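Long-range contacts in DUF1285 domain-containing protein (Shewanella baltica, PDB 2RA9), which is of unknown function but belongs to the DUF1285 family, whose members may take part in signal transduction: residues F84-P89 and E141-D146; H90-V95 and N105-Q110; L79-F84 and R132-N137. One frame throughout, in Å; residues are numbered along the deposited sequence. Where two conformers were deposited one is given.

Contact 1: F84-P89 and E141-D146; sequences FERAQP and EFNLSD. With NA (sodium ion), chain B.
A salt-bridge network built on Arg86, Glu141 and Asp146 ties the far end of strand 79-86 to the chain that leaves helix 135-141, just before the C terminus. Arg86 reaches across with its chain extended from CG to NE, and the two acids take different edges of its guanidinium. Asp146 meets it end-on, the carboxylate nearly coplanar with the guanidinium (7° apart). Arg86 NH1 bonds to Asp146 OD1 at 2.8 Å and Arg86 NH2 to Asp146 OD2, each through the syn lone pair of the oxygen. The side-on grip goes to Glu141: Arg86 NE donates to the anti lone pair of Glu141 OE2 at 2.8 Å, while Arg86 NH2 also reaches Glu141 O at 2.9 Å, from above the carbonyl plane. Glu141 has CG anti to its backbone N (chi1 -172°) and then bends at chi2, which turns the carboxylate back toward the strand. With a further bond from NH1 to Ser91 O, all five N-H groups of the guanidinium have acceptors, so its rotation is well fixed. Over one face lies the amide of Asn143, stacked almost parallel to it. Asp146 OD2 has a second donor in the backbone N of Asn143 at 3.1 Å, closing the loop on itself beside the 3-10 turn. Phe84 completes the contact, its CE1 lying 3.8 Å from Glu141 CG. A water accepts from the backbone N of Arg86 and gives a weak bond to Glu141 OE2. In the same loop a sodium ion is held by the carbonyl oxygens of Asn140 and Phe142 and by three waters, with Phe142 O 2.2 Å from the metal.

Contact 2: H90-V95 and N105-Q110; sequences HSLLNV and NVDIKQ
Leu93 holds CG beside its backbone N and opposite the carbonyl carbon (chi1 -66°), and Ile108 sets CG1 the same way (chi1 -74°), which turns the two branches toward each other, where they cross obliquely with Leu93 CD1 3.8 Å from Ile108 CG1. Beside Leu93 on the same face is Val106, whose CB packs 4.2 Å from Leu93 CB and whose CG2 reaches Val95 CG2. These groups share the inner face of the hairpin formed by strands 93-97 and 102-106, where Leu120 and Leu122 also lie against Val106. Leu93 and Val106 are an antiparallel hydrogen-bonded pair: Leu93 N donates to Val106 O at 2.9 Å, and Val106 N returns an equally short bond to Leu93 O. Asn105, with positive phi, faces Leu93 together with Val106, a G1 beta bulge at the corner where the edge strand ends. Its N-H is turned off Leu93 O and instead gives a bond of 2.9 Å to a water, which in turn donates to Asn94 OD1, an oxygen also bonded to His104 ND1. Leu92 covers the bulge from the outside, CD1 3.7 Å from Asn105 O and CD2 3.8 Å from Asp107 CA. Past the bulge Asp107 OD1 accepts from Lys109 N in an Asx turn, and Asp107 OD2 from Gln110 NE2. The backbone polar groups of the central pair are thus spent on each other, so that mainly apolar branches of Leu93, Val106 and Ile108 pack at the hairpin end, with the side chain of Arg86 against Leu93 and Ile108.

Contact 3: L79-F84 and R132-N137; sequences LLIVDF and RACYYN. With EDO (1,2-ethanediol), chain I; EDO (1,2-ethanediol), chain D.
Phe84 stands on strand 79-86 with its ring aimed at the start of helix 135-141, where Cys134 and Asn137 receive it. Phe84 CB leaves the strand beside its sheet neighbour, 3.5 Å from Asn94 O and close to Val95 CG1. CG lies between the backbone N and the carbonyl carbon (chi1 64°), which carries the ring off the strand and toward the helix. CD2 runs along a molecule of 1,2-ethanediol, probably from the crystallisation liquor, whose C2 sits over one ring face, 3.7 Å from Phe84 CE2. At Phe84 CE2 the ring edge meets Cys134 O, 3.8 Å away and in the ring plane, with Cys134 CB a little farther off. At the tip Phe84 CZ comes edge-on to the backbone of Asn137, 3.6 Å from Asn137 C. Replacing Phe84 with an alanine would probably open a gap between strand and helix, leaving Cys134 and Asn137 without the ring edge they pack on. Three residues earlier on the strand, Ile81 O lies 3.6 Å from Cys134 SG in one of that cysteine's two conformers. Val82 and Asp83 both face Ser96, a classic beta bulge in this strand. The diol spans the mouth of the contact: Asn137 ND2 gives its O1 a nearly straight bond of 2.8 Å, and its O2 makes a weak bond to Asp83 OD1. That same Asp83 OD1 accepts from Phe84 N at 2.9 Å. The protein groups on the two sides therefore meet by packing, chiefly a ring edge against helix backbone, and the diol adds a polar bridge that is weak on the Asp83 side.

In the fold
Coming from the N terminus, the chain first enters these contacts on strand 79-86, which supplies a side to both contact 3 and contact 1. It turns back into strand 93-97, and contact 2 soon closes the short hairpin loop with strand 102-106. Much later, after strand 127-130, which runs parallel to 79-86 in the same sheet, contact 3 brings the head of helix 135-141 onto the strand; contact 1 then fastens the chain beyond that helix to the strand's far end. Contact 2 is nested inside both longer loops, while contacts 1 and 3 cross and share Phe84. A probable hydrogen bond between His90 and Ser145 also joins contacts 1 and 2.

Contact 1: F84-P89 and E141-D146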
loop_
_atom_site.group_PDB
_atom_site.type_symbol
_atom_site.label_atom_id
_atom_site.label_comp_id
_atom_site.label_asym_id
_atom_site.label_seq_id
_atom_site.Cartn_x
_atom_site.Cartn_y
_atom_site.Cartn_z
ATOM N N PHE A 84 -3.716 4.567 -10.884
ATOM C CA PHE A 84 -4.513 5.528 -10.171
ATOM C C PHE A 84 -5.402 6.277 -11.170
ATOM O O PHE A 84 -5.087 6.331 -12.372
ATOM C CB PHE A 84 -3.640 6.501 -9.349
ATOM C CG PHE A 84 -2.752 7.368 -10.209
ATOM C CD1 PHE A 84 -3.258 8.505 -10.792
ATOM C CD2 PHE A 84 -1.429 7.032 -10.458
ATOM C CE1 PHE A 84 -2.481 9.292 -11.641
ATOM C CE2 PHE A 84 -0.657 7.840 -11.309
ATOM C CZ PHE A 84 -1.244 8.969 -11.890
ATOM N N GLU A 85 -6.478 6.848 -10.662
ATOM C CA GLU A 85 -7.356 7.721 -11.438
ATOM C C GLU A 85 -8.148 8.599 -10.488
ATOM O O GLU A 85 -8.424 8.214 -9.351
ATOM C CB GLU A 85 -8.324 6.853 -12.286
ATOM C CG GLU A 85 -9.326 7.610 -13.131
ATOM C CD GLU A 85 -10.268 6.687 -13.874
ATOM O OE1 GLU A 85 -10.585 5.591 -13.354
ATOM O OE2 GLU A 85 -10.711 7.080 -14.975
ATOM N N ARG A 86 -8.495 9.813 -10.920
ATOM C CA ARG A 86 -9.523 10.586 -10.197
ATOM C C ARG A 86 -10.916 10.131 -10.640
ATOM O O ARG A 86 -11.156 9.962 -11.840
ATOM C CB ARG A 86 -9.386 12.077 -10.500
ATOM C CG ARG A 86 -8.124 12.687 -9.976
ATOM C CD ARG A 86 -8.066 14.156 -10.247
ATOM N NE ARG A 86 -6.701 14.696 -10.155
ATOM C CZ ARG A 86 -6.225 15.402 -9.142
ATOM N NH1 ARG A 86 -6.964 15.711 -8.069
ATOM N NH2 ARG A 86 -5.005 15.863 -9.213
ATOM N N ALA A 87 -11.827 9.964 -9.691
ATOM C CA ALA A 87 -13.233 9.711 -10.011
ATOM C C ALA A 87 -13.814 10.850 -10.844
ATOM O O ALA A 87 -14.563 10.607 -11.813
ATOM C CB ALA A 87 -14.055 9.523 -8.706
ATOM N N GLN A 88 -13.490 12.089 -10.443
ATOM C CA GLN A 88 -13.942 13.272 -11.164
ATOM C C GLN A 88 -12.802 14.287 -11.238
ATOM O O GLN A 88 -11.850 14.219 -10.447
ATOM C CB GLN A 88 -15.170 13.901 -10.492
ATOM C CG GLN A 88 -16.393 12.965 -10.352
ATOM C CD GLN A 88 -16.420 12.182 -9.044
ATOM O OE1 GLN A 88 -15.583 12.377 -8.159
ATOM N NE2 GLN A 88 -17.405 11.295 -8.912
ATOM N N PRO A 89 -12.885 15.235 -12.198
ATOM C CA PRO A 89 -11.846 16.234 -12.223
ATOM C C PRO A 89 -11.650 16.800 -10.845
ATOM O O PRO A 89 -12.632 17.050 -10.118
ATOM C CB PRO A 89 -12.407 17.265 -13.210
ATOM C CG PRO A 89 -13.125 16.404 -14.175
ATOM C CD PRO A 89 -13.853 15.459 -13.279
ATOM N N GLU A 141 -0.191 14.372 -12.928
ATOM C CA GLU A 141 -1.584 14.438 -12.422
ATOM C C GLU A 141 -1.856 15.621 -11.502
ATOM O O GLU A 141 -3.008 16.028 -11.322
ATOM C CB GLU A 141 -1.915 13.149 -11.636
ATOM C CG GLU A 141 -3.373 13.004 -11.215
ATOM C CD GLU A 141 -4.327 12.992 -12.399
ATOM O OE1 GLU A 141 -4.009 12.363 -13.412
ATOM O OE2 GLU A 141 -5.394 13.640 -12.342
ATOM N N PHE A 142 -0.827 16.154 -10.864
ATOM C CA PHE A 142 -0.993 17.219 -9.876
ATOM C C PHE A 142 -1.837 18.363 -10.456
ATOM O O PHE A 142 -1.673 18.741 -11.621
ATOM C CB PHE A 142 0.377 17.769 -9.479
ATOM C CG PHE A 142 0.316 18.936 -8.536
ATOM C CD1 PHE A 142 0.154 18.740 -7.176
ATOM C CD2 PHE A 142 0.449 20.224 -9.008
ATOM C CE1 PHE A 142 0.088 19.804 -6.314
ATOM C CE2 PHE A 142 0.408 21.311 -8.131
ATOM C CZ PHE A 142 0.225 21.097 -6.797
ATOM N N ASN A 143 -2.743 18.882 -9.614
ATOM C CA ASN A 143 -3.547 20.076 -9.863
ATOM C C ASN A 143 -3.280 21.005 -8.691
ATOM O O ASN A 143 -3.237 20.558 -7.560
ATOM C CB ASN A 143 -5.077 19.805 -9.854
ATOM C CG ASN A 143 -5.557 18.911 -11.006
ATOM O OD1 ASN A 143 -4.836 18.620 -11.978
ATOM N ND2 ASN A 143 -6.792 18.529 -10.926
ATOM N N LEU A 144 -3.200 22.302 -8.957
ATOM C CA LEU A 144 -3.087 23.271 -7.855
ATOM C C LEU A 144 -4.166 23.107 -6.786
ATOM O O LEU A 144 -3.922 23.332 -5.576
ATOM C CB LEU A 144 -3.082 24.698 -8.388
ATOM C CG LEU A 144 -2.242 25.657 -7.509
ATOM C CD1 LEU A 144 -0.797 25.124 -7.166
ATOM C CD2 LEU A 144 -2.152 26.988 -8.148
ATOM N N SER A 145 -5.357 22.689 -7.208
ATOM C CA SER A 145 -6.443 22.460 -6.236
ATOM C C SER A 145 -6.148 21.373 -5.203
ATOM O O SER A 145 -6.796 21.313 -4.170
ATOM C CB SER A 145 -7.752 22.136 -6.944
ATOM O OG SER A 145 -7.604 20.971 -7.725
ATOM N N ASP A 146 -5.185 20.512 -5.488
ATOM C CA ASP A 146 -4.834 19.426 -4.555
ATOM C C ASP A 146 -4.295 19.956 -3.228
ATOM O O ASP A 146 -4.300 19.238 -2.218
ATOM C CB ASP A 146 -3.813 18.489 -5.199
ATOM C CG ASP A 146 -4.409 17.631 -6.264
ATOM O OD1 ASP A 146 -5.648 17.329 -6.197
ATOM O OD2 ASP A 146 -3.657 17.267 -7.193
HETATM NA NA NA B . -0.621 18.585 -13.606
HETATM O O HOH W 1 -7.139 10.859 -13.172
HETATM O O HOH W 2 0.175 18.914 -15.856
HETATM O O HOH W 3 -2.664 18.115 -14.720
HETATM O O HOH W 4 1.691 18.418 -12.938
#

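Contact 2: H90-V95 and N105-Q110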
loop_
_atom_site.group_PDB
_atom_site.type_symbol
_atom_site.label_atom_id
_atom_site.label_comp_id
_atom_site.label_asym_id
_atom_site.label_seq_id
_atom_site.Cartn_x
_atom_site.Cartn_y
_atom_site.Cartn_z
ATOM N N HIS A 90 -10.386 16.933 -10.450
ATOM C CA HIS A 90 -10.007 17.550 -9.183
ATOM C C HIS A 90 -10.350 16.750 -7.942
ATOM O O HIS A 90 -10.073 17.199 -6.844
ATOM C CB HIS A 90 -10.531 18.991 -9.043
ATOM C CG HIS A 90 -10.082 19.877 -10.157
ATOM N ND1 HIS A 90 -8.956 20.663 -10.075
ATOM C CD2 HIS A 90 -10.563 20.032 -11.408
ATOM C CE1 HIS A 90 -8.792 21.305 -11.220
ATOM N NE2 HIS A 90 -9.749 20.926 -12.045
ATOM N N SER A 91 -10.846 15.533 -8.121
ATOM C CA SER A 91 -11.222 14.717 -6.988
ATOM C C SER A 91 -10.016 14.014 -6.354
ATOM O O SER A 91 -8.882 14.073 -6.848
ATOM C CB SER A 91 -12.296 13.697 -7.390
ATOM O OG SER A 91 -11.742 12.584 -8.062
ATOM N N LEU A 92 -10.267 13.387 -5.216
ATOM C CA LEU A 92 -9.345 12.453 -4.616
ATOM C C LEU A 92 -9.128 11.285 -5.557
ATOM O O LEU A 92 -9.840 11.118 -6.552
ATOM C CB LEU A 92 -9.880 11.975 -3.262
ATOM C CG LEU A 92 -10.044 13.021 -2.169
ATOM C CD1 LEU A 92 -10.694 12.418 -0.941
ATOM C CD2 LEU A 92 -8.746 13.690 -1.799
ATOM N N LEU A 93 -8.117 10.469 -5.256
ATOM C CA LEU A 93 -7.723 9.416 -6.171
ATOM C C LEU A 93 -8.273 8.070 -5.730
ATOM O O LEU A 93 -8.415 7.805 -4.529
ATOM C CB LEU A 93 -6.216 9.285 -6.226
ATOM C CG LEU A 93 -5.354 10.389 -6.789
ATOM C CD1 LEU A 93 -3.863 9.957 -6.627
ATOM C CD2 LEU A 93 -5.688 10.590 -8.203
ATOM N N ASN A 94 -8.549 7.245 -6.725
ATOM C CA ASN A 94 -8.643 5.801 -6.552
ATOM C C ASN A 94 -7.297 5.247 -6.975
ATOM O O ASN A 94 -6.768 5.652 -8.022
ATOM C CB ASN A 94 -9.719 5.198 -7.452
ATOM C CG ASN A 94 -11.116 5.652 -7.073
ATOM O OD1 ASN A 94 -11.460 5.739 -5.899
ATOM N ND2 ASN A 94 -11.929 5.967 -8.086
ATOM N N VAL A 95 -6.720 4.336 -6.180
ATOM C CA VAL A 95 -5.469 3.659 -6.568
ATOM C C VAL A 95 -5.635 2.180 -6.514
ATOM O O VAL A 95 -6.457 1.667 -5.730
ATOM C CB VAL A 95 -4.241 4.094 -5.740
ATOM C CG1 VAL A 95 -4.162 5.652 -5.675
ATOM C CG2 VAL A 95 -4.268 3.486 -4.287
ATOM N N ASN A 105 -10.517 7.478 -2.061
ATOM C CA ASN A 105 -10.364 8.680 -1.276
ATOM C C ASN A 105 -8.923 8.987 -0.895
ATOM O O ASN A 105 -8.631 9.523 0.176
ATOM C CB ASN A 105 -11.281 8.617 -0.042
ATOM C CG ASN A 105 -12.721 8.416 -0.429
ATOM O OD1 ASN A 105 -13.229 9.110 -1.319
ATOM N ND2 ASN A 105 -13.397 7.452 0.218
ATOM N N VAL A 106 -8.021 8.723 -1.826
ATOM C CA VAL A 106 -6.605 8.879 -1.548
ATOM C C VAL A 106 -6.162 10.298 -1.861
ATOM O O VAL A 106 -6.459 10.810 -2.930
ATOM C CB VAL A 106 -5.767 7.840 -2.325
ATOM C CG1 VAL A 106 -4.258 8.023 -2.052
ATOM C CG2 VAL A 106 -6.190 6.450 -1.935
ATOM N N ASP A 107 -5.487 10.917 -0.904
ATOM C CA ASP A 107 -5.252 12.362 -0.899
ATOM C C ASP A 107 -3.782 12.698 -1.233
ATOM O O ASP A 107 -2.888 12.489 -0.433
ATOM C CB ASP A 107 -5.644 12.932 0.451
ATOM C CG ASP A 107 -5.662 14.439 0.495
ATOM O OD1 ASP A 107 -5.270 15.085 -0.510
ATOM O OD2 ASP A 107 -6.062 14.977 1.572
ATOM N N ILE A 108 -3.568 13.221 -2.432
ATOM C CA ILE A 108 -2.258 13.662 -2.896
ATOM C C ILE A 108 -1.566 14.576 -1.882
ATOM O O ILE A 108 -0.364 14.509 -1.691
ATOM C CB ILE A 108 -2.402 14.375 -4.301
ATOM C CG1 ILE A 108 -2.649 13.337 -5.416
ATOM C CG2 ILE A 108 -1.176 15.209 -4.622
ATOM C CD1 ILE A 108 -3.272 13.903 -6.699
ATOM N N LYS A 109 -2.331 15.455 -1.237
ATOM C CA LYS A 109 -1.806 16.415 -0.275
ATOM C C LYS A 109 -1.095 15.744 0.913
ATOM O O LYS A 109 -0.219 16.335 1.556
ATOM C CB LYS A 109 -2.990 17.241 0.226
ATOM C CG LYS A 109 -2.710 18.364 1.157
ATOM C CD LYS A 109 -4.019 19.109 1.496
ATOM C CE LYS A 109 -5.067 18.205 2.165
ATOM N NZ LYS A 109 -4.526 17.423 3.324
ATOM N N GLN A 110 -1.501 14.513 1.206
ATOM C CA GLN A 110 -0.968 13.770 2.344
ATOM C C GLN A 110 0.192 12.850 1.974
ATOM O O GLN A 110 0.663 12.046 2.776
ATOM C CB GLN A 110 -2.087 12.956 2.975
ATOM C CG GLN A 110 -3.191 13.829 3.621
ATOM C CD GLN A 110 -4.336 12.979 4.130
ATOM O OE1 GLN A 110 -4.115 11.983 4.821
ATOM N NE2 GLN A 110 -5.561 13.345 3.762
HETATM O O HOH W 5 -12.054 7.785 -4.547
#

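Contact 3: L79-F84 and R132-N137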
loop_
_atom_site.group_PDB
_atom_site.type_symbol
_atom_site.label_atom_id
_atom_site.label_comp_id
_atom_site.label_asym_id
_atom_site.label_seq_id
_atom_site.Cartn_x
_atom_site.Cartn_y
_atom_site.Cartn_z
ATOM N N LEU A 79 2.216 -2.100 0.382
ATOM C CA LEU A 79 1.519 -2.146 -0.881
ATOM C C LEU A 79 2.283 -1.305 -1.899
ATOM O O LEU A 79 2.835 -0.269 -1.557
ATOM C CB LEU A 79 0.113 -1.601 -0.711
ATOM C CG LEU A 79 -0.831 -2.492 0.113
ATOM C CD1 LEU A 79 -2.022 -1.767 0.567
ATOM C CD2 LEU A 79 -1.199 -3.773 -0.655
ATOM N N LEU A 80 2.326 -1.779 -3.148
ATOM C CA LEU A 80 2.923 -1.049 -4.253
ATOM C C LEU A 80 1.782 -0.587 -5.185
ATOM O O LEU A 80 1.079 -1.406 -5.803
ATOM C CB LEU A 80 3.862 -1.973 -5.037
ATOM C CG LEU A 80 4.680 -1.247 -6.126
ATOM C CD1 LEU A 80 5.831 -0.501 -5.504
ATOM C CD2 LEU A 80 5.145 -2.227 -7.195
ATOM N N ILE A 81 1.640 0.719 -5.302
ATOM C CA ILE A 81 0.643 1.333 -6.156
ATOM C C ILE A 81 1.105 1.297 -7.614
ATOM O O ILE A 81 2.175 1.778 -7.955
ATOM C CB ILE A 81 0.349 2.759 -5.722
ATOM C CG1 ILE A 81 -0.388 2.751 -4.368
ATOM C CG2 ILE A 81 -0.480 3.495 -6.820
ATOM C CD1 ILE A 81 -0.504 4.103 -3.641
ATOM N N VAL A 82 0.290 0.738 -8.495
ATOM C CA VAL A 82 0.672 0.573 -9.905
ATOM C C VAL A 82 -0.256 1.361 -10.848
ATOM O O VAL A 82 0.078 1.539 -12.023
ATOM C CB VAL A 82 0.765 -0.892 -10.297
ATOM C CG1 VAL A 82 1.814 -1.584 -9.458
ATOM C CG2 VAL A 82 -0.601 -1.669 -10.233
ATOM N N ASP A 83 -1.392 1.848 -10.352
ATOM C CA ASP A 83 -2.336 2.626 -11.172
ATOM C C ASP A 83 -3.146 3.532 -10.285
ATOM O O ASP A 83 -3.263 3.306 -9.068
ATOM C CB ASP A 83 -3.245 1.661 -11.960
ATOM C CG ASP A 83 -3.819 2.257 -13.231
ATOM O OD1 ASP A 83 -3.516 3.410 -13.577
ATOM O OD2 ASP A 83 -4.603 1.533 -13.882
ATOM N N PHE A 84 -3.716 4.567 -10.884
ATOM C CA PHE A 84 -4.513 5.528 -10.171
ATOM C C PHE A 84 -5.402 6.277 -11.170
ATOM O O PHE A 84 -5.087 6.331 -12.372
ATOM C CB PHE A 84 -3.640 6.501 -9.349
ATOM C CG PHE A 84 -2.752 7.368 -10.209
ATOM C CD1 PHE A 84 -3.258 8.505 -10.792
ATOM C CD2 PHE A 84 -1.429 7.032 -10.458
ATOM C CE1 PHE A 84 -2.481 9.292 -11.641
ATOM C CE2 PHE A 84 -0.657 7.840 -11.309
ATOM C CZ PHE A 84 -1.244 8.969 -11.890
ATOM N N ARG A 132 7.475 2.534 -9.990
ATOM C CA ARG A 132 8.253 3.307 -10.922
ATOM C C ARG A 132 7.482 3.623 -12.180
ATOM O O ARG A 132 7.601 4.738 -12.696
ATOM C CB ARG A 132 9.552 2.573 -11.318
ATOM C CG ARG A 132 10.702 2.574 -10.277
ATOM C CD ARG A 132 10.604 3.625 -9.223
ATOM N NE ARG A 132 11.891 3.856 -8.555
ATOM C CZ ARG A 132 12.864 4.639 -9.023
ATOM N NH1 ARG A 132 12.732 5.294 -10.173
ATOM N NH2 ARG A 132 13.982 4.780 -8.325
ATOM N N ALA A 133 6.675 2.689 -12.665
ATOM C CA ALA A 133 5.991 2.858 -13.940
ATOM C C ALA A 133 4.865 3.877 -13.907
ATOM O O ALA A 133 4.415 4.310 -14.981
ATOM C CB ALA A 133 5.481 1.510 -14.492
ATOM N N CYS A 134 4.379 4.290 -12.709
ATOM C CA CYS A 134 3.329 5.293 -12.645
ATOM C C CYS A 134 3.828 6.649 -12.124
ATOM O O CYS A 134 3.038 7.601 -12.012
ATOM C CB CYS A 134 2.133 4.769 -11.854
ATOM S SG CYS A 134 2.318 4.674 -10.095
ATOM N N TYR A 135 5.129 6.730 -11.828
ATOM C CA TYR A 135 5.664 7.927 -11.180
ATOM C C TYR A 135 5.474 9.180 -12.000
ATOM O O TYR A 135 4.958 10.174 -11.494
ATOM C CB TYR A 135 7.145 7.739 -10.851
ATOM C CG TYR A 135 7.763 8.926 -10.143
ATOM C CD1 TYR A 135 7.413 9.209 -8.840
ATOM C CD2 TYR A 135 8.660 9.775 -10.778
ATOM C CE1 TYR A 135 7.969 10.271 -8.161
ATOM C CE2 TYR A 135 9.211 10.858 -10.113
ATOM C CZ TYR A 135 8.858 11.098 -8.787
ATOM O OH TYR A 135 9.392 12.137 -8.054
ATOM N N TYR A 136 5.935 9.169 -13.240
ATOM C CA TYR A 136 5.800 10.350 -14.076
ATOM C C TYR A 136 4.354 10.714 -14.292
ATOM O O TYR A 136 4.021 11.883 -14.275
ATOM C CB TYR A 136 6.506 10.166 -15.444
ATOM C CG TYR A 136 8.019 10.017 -15.376
ATOM C CD1 TYR A 136 8.815 10.846 -14.601
ATOM C CD2 TYR A 136 8.664 9.053 -16.135
ATOM C CE1 TYR A 136 10.199 10.679 -14.543
ATOM C CE2 TYR A 136 10.045 8.865 -16.057
ATOM C CZ TYR A 136 10.822 9.707 -15.293
ATOM O OH TYR A 136 12.210 9.515 -15.219
ATOM N N ASN A 137 3.486 9.731 -14.488
ATOM C CA ASN A 137 2.068 10.022 -14.635
ATOM C C ASN A 137 1.499 10.710 -13.372
ATOM O O ASN A 137 0.644 11.610 -13.456
ATOM C CB ASN A 137 1.276 8.751 -14.971
ATOM C CG ASN A 137 1.553 8.216 -16.364
ATOM O OD1 ASN A 137 1.895 8.963 -17.299
ATOM N ND2 ASN A 137 1.380 6.889 -16.517
HETATM C C1 EDO I . 10.105 6.107 -13.707
HETATM O O1 EDO I . 10.831 6.201 -14.926
HETATM C C2 EDO I . 10.730 6.992 -12.650
HETATM O O2 EDO I . 10.382 6.486 -11.364
HETATM C C1 EDO D . -0.831 5.014 -13.813
HETATM O O1 EDO D . 0.414 5.206 -14.481
HETATM C C2 EDO D . -1.862 5.995 -14.334
HETATM O O2 EDO D . -2.385 5.527 -15.577
#